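Local structure of carbonic anhydrase (Trichomonas vaginalis, 6Y04) at residues E90-G95 / P162-L167. The protein is a zinc-dependent beta-class carbonic anhydrase that probably interconverts carbon dioxide and hydrogencarbonate, with one zinc ion bound per subunit. Sequence-based numbering, arbitrary orientation.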
ATOM      1  N   GLU A  90       9.225  -5.572 -13.711  1.00 17.88           N
ATOM      2  CA  GLU A  90       8.256  -6.642 -13.521  1.00 17.12           C
ATOM      3  C   GLU A  90       7.284  -6.267 -12.407  1.00 16.69           C
ATOM      4  O   GLU A  90       7.686  -5.698 -11.391  1.00 16.35           O
ATOM      5  CB  GLU A  90       8.962  -7.958 -13.180  1.00 17.64           C
ATOM      6  CG  GLU A  90       9.763  -8.547 -14.336  1.00 17.80           C
ATOM      7  CD  GLU A  90      10.318  -9.943 -14.112  1.00 18.39           C
ATOM      8  OE1 GLU A  90       9.540 -10.827 -13.702  1.00 19.20           O
ATOM      9  OE2 GLU A  90      11.533 -10.149 -14.335  1.00 18.01           O
ATOM     10  N   ILE A  91       6.004  -6.600 -12.607  1.00 15.84           N
ATOM     11  CA  ILE A  91       4.999  -6.347 -11.590  1.00 16.17           C
ATOM     12  C   ILE A  91       4.387  -7.676 -11.157  1.00 16.28           C
ATOM     13  O   ILE A  91       3.941  -8.462 -11.990  1.00 16.29           O
ATOM     14  CB  ILE A  91       3.923  -5.357 -12.089  1.00 16.61           C
ATOM     15  CG1 ILE A  91       4.511  -3.999 -12.483  1.00 16.04           C
ATOM     16  CG2 ILE A  91       2.799  -5.208 -11.070  1.00 16.08           C
ATOM     17  CD1 ILE A  91       3.548  -3.120 -13.265  1.00 16.09           C
ATOM     18  N   PHE A  92       4.372  -7.910  -9.839  1.00 16.25           N
ATOM     19  CA  PHE A  92       3.675  -9.046  -9.260  1.00 16.44           C
ATOM     20  C   PHE A  92       2.470  -8.551  -8.469  1.00 16.68           C
ATOM     21  O   PHE A  92       2.621  -7.774  -7.522  1.00 16.81           O
ATOM     22  CB  PHE A  92       4.608  -9.812  -8.324  1.00 16.64           C
ATOM     23  CG  PHE A  92       5.804 -10.422  -9.005  1.00 16.71           C
ATOM     24  CD1 PHE A  92       6.896  -9.638  -9.356  1.00 17.30           C
ATOM     25  CD2 PHE A  92       5.834 -11.776  -9.305  1.00 16.61           C
ATOM     26  CE1 PHE A  92       7.996 -10.193  -9.996  1.00 17.03           C
ATOM     27  CE2 PHE A  92       6.934 -12.332  -9.943  1.00 16.63           C
ATOM     28  CZ  PHE A  92       8.012 -11.543 -10.284  1.00 16.69           C
ATOM     29  N   ILE A  93       1.277  -9.006  -8.869  1.00 16.54           N
ATOM     30  CA  ILE A  93       0.071  -8.742  -8.098  1.00 16.37           C
ATOM     31  C   ILE A  93      -0.289  -9.984  -7.286  1.00 15.73           C
ATOM     32  O   ILE A  93      -0.546 -11.054  -7.841  1.00 15.02           O
ATOM     33  CB  ILE A  93      -1.068  -8.259  -9.020  1.00 17.30           C
ATOM     34  CG1 ILE A  93      -0.683  -6.934  -9.684  1.00 17.67           C
ATOM     35  CG2 ILE A  93      -2.381  -8.142  -8.255  1.00 16.70           C
ATOM     36  CD1 ILE A  93      -1.316  -6.735 -11.029  1.00 18.30           C
ATOM     37  N   MET A  94      -0.301  -9.822  -5.957  1.00 15.85           N
ATOM     38  CA  MET A  94      -0.402 -10.953  -5.048  1.00 15.77           C
ATOM     39  C   MET A  94      -1.593 -10.782  -4.104  1.00 16.51           C
ATOM     40  O   MET A  94      -1.529 -10.020  -3.135  1.00 16.20           O
ATOM     41  CB  MET A  94       0.889 -11.118  -4.245  1.00 14.64           C
ATOM     42  CG  MET A  94       0.826 -12.262  -3.265  1.00 14.66           C
ATOM     43  SD  MET A  94       2.436 -12.732  -2.645  1.00 14.46           S
ATOM     44  CE  MET A  94       2.822 -11.300  -1.640  1.00 14.12           C
ATOM     45  N   GLY A  95      -2.670 -11.520  -4.409  1.00 17.42           N
ATOM     46  CA  GLY A  95      -3.847 -11.585  -3.562  1.00 19.41           C
ATOM     47  C   GLY A  95      -3.709 -12.685  -2.517  1.00 21.84           C
ATOM     48  O   GLY A  95      -2.694 -13.373  -2.463  1.00 22.69           O
ATOM     49  N   PRO A 162       6.268  -7.394 -17.882  1.00 20.65           N
ATOM     50  CA  PRO A 162       5.433  -8.509 -17.429  1.00 20.06           C
ATOM     51  C   PRO A 162       4.620  -8.211 -16.167  1.00 19.39           C
ATOM     52  O   PRO A 162       5.106  -7.564 -15.240  1.00 18.98           O
ATOM     53  CB  PRO A 162       6.431  -9.649 -17.174  1.00 20.47           C
ATOM     54  CG  PRO A 162       7.794  -8.990 -17.136  1.00 19.77           C
ATOM     55  CD  PRO A 162       7.684  -7.765 -18.012  1.00 20.13           C
ATOM     56  N   ILE A 163       3.367  -8.686 -16.165  1.00 18.16           N
ATOM     57  CA  ILE A 163       2.496  -8.598 -15.004  1.00 17.26           C
ATOM     58  C   ILE A 163       2.053  -9.999 -14.592  1.00 16.48           C
ATOM     59  O   ILE A 163       1.312 -10.663 -15.326  1.00 15.32           O
ATOM     60  CB  ILE A 163       1.293  -7.677 -15.276  1.00 17.31           C
ATOM     61  CG1 ILE A 163       1.758  -6.317 -15.801  1.00 17.63           C
ATOM     62  CG2 ILE A 163       0.453  -7.535 -14.017  1.00 16.80           C
ATOM     63  CD1 ILE A 163       0.790  -5.690 -16.751  1.00 17.60           C
ATOM     64  N   HIS A 164       2.509 -10.412 -13.398  1.00 15.51           N
ATOM     65  CA  HIS A 164       2.240 -11.733 -12.850  1.00 14.81           C
ATOM     66  C   HIS A 164       1.142 -11.659 -11.793  1.00 14.76           C
ATOM     67  O   HIS A 164       0.911 -10.618 -11.188  1.00 14.74           O
ATOM     68  CB  HIS A 164       3.510 -12.355 -12.249  1.00 13.90           C
ATOM     69  CG  HIS A 164       4.740 -12.131 -13.056  1.00 13.47           C
ATOM     70  ND1 HIS A 164       5.073 -12.930 -14.117  1.00 13.37           N
ATOM     71  CD2 HIS A 164       5.716 -11.204 -12.957  1.00 13.58           C
ATOM     72  CE1 HIS A 164       6.204 -12.505 -14.646  1.00 13.50           C
ATOM     73  NE2 HIS A 164       6.617 -11.442 -13.954  1.00 13.22           N
ATOM     74  N   GLY A 165       0.493 -12.802 -11.571  1.00 14.82           N
ATOM     75  CA  GLY A 165      -0.521 -12.929 -10.545  1.00 15.02           C
ATOM     76  C   GLY A 165      -0.182 -14.067  -9.595  1.00 14.77           C
ATOM     77  O   GLY A 165       0.082 -15.177 -10.040  1.00 15.20           O
ATOM     78  N   LEU A 166      -0.174 -13.754  -8.296  1.00 14.89           N
ATOM     79  CA  LEU A 166       0.141 -14.727  -7.266  1.00 15.21           C
ATOM     80  C   LEU A 166      -0.975 -14.744  -6.228  1.00 15.79           C
ATOM     81  O   LEU A 166      -1.688 -13.758  -6.040  1.00 15.69           O
ATOM     82  CB  LEU A 166       1.472 -14.363  -6.604  1.00 14.64           C
ATOM     83  CG  LEU A 166       2.672 -14.227  -7.541  1.00 14.84           C
ATOM     84  CD1 LEU A 166       3.921 -13.854  -6.760  1.00 14.07           C
ATOM     85  CD2 LEU A 166       2.909 -15.501  -8.337  1.00 14.42           C
ATOM     86  N   LEU A 167      -1.072 -15.880  -5.539  1.00 16.33           N
ATOM     87  CA  LEU A 167      -1.961 -16.033  -4.405  1.00 17.22           C
ATOM     88  C   LEU A 167      -1.133 -16.538  -3.228  1.00 17.42           C
ATOM     89  O   LEU A 167      -0.375 -17.500  -3.360  1.00 17.67           O
ATOM     90  CB  LEU A 167      -3.083 -17.004  -4.791  1.00 17.68           C
ATOM     91  CG  LEU A 167      -4.012 -17.440  -3.655  1.00 18.51           C
ATOM     92  CD1 LEU A 167      -5.103 -16.408  -3.413  1.00 18.70           C
ATOM     93  CD2 LEU A 167      -4.636 -18.797  -3.959  1.00 18.13           C
TER
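Phe92 and His164, paired on adjacent parallel strands, lie side by side and point the same way from the sheet, their rings forming an offset stack with planes 29° apart. The imidazole slides over one face of the phenyl ring toward its rim, where His164 CD2 comes 3.4 Å from Phe92 CE2. With Phe92 CG anti to its carbonyl carbon (chi1 -63°), the phenyl ring fits between His164 and Leu166, whose CD1 lies 3.8 Å from Phe92 CD2. His164 NE2 donates a bent hydrogen bond to Glu90 OE1 (3.0 Å), reaching this oxygen on its anti side. The carboxylate is turned 57° from the imidazole plane. Tyr182 OH also bonds Glu90 OE1, and Gly181 N pairs with His164 ND1, so both ring nitrogens are engaged and the rotation of the imidazole is fixed. At the strand start, Glu90 CG leans on the proline ring, 3.5 Å from Pro162 CG. On the face of the sheet turned away from Phe92 and His164, Ile93 and Ile163 run alongside each other, with Ile93 CD1 3.6 Å from Ile163 CG2. Five backbone hydrogen bonds join the strands in parallel register, from Ile91 N to Pro162 O (2.9 Å) through to Gly95 N and Leu166 O.

These are central strands of the mixed sheet of the beta-class fold: 32-36 flanks 90-96, and antiparallel 175-179 borders 163-168. Gly95 leads straight into zinc ligand His96, putting the end of this pairing beside the metal site. Helix 140-152 covers the isoleucine face through Val148 and Val151, while Ile7 and Leu4 of the second subunit pack on Phe92 and Leu166 respectively.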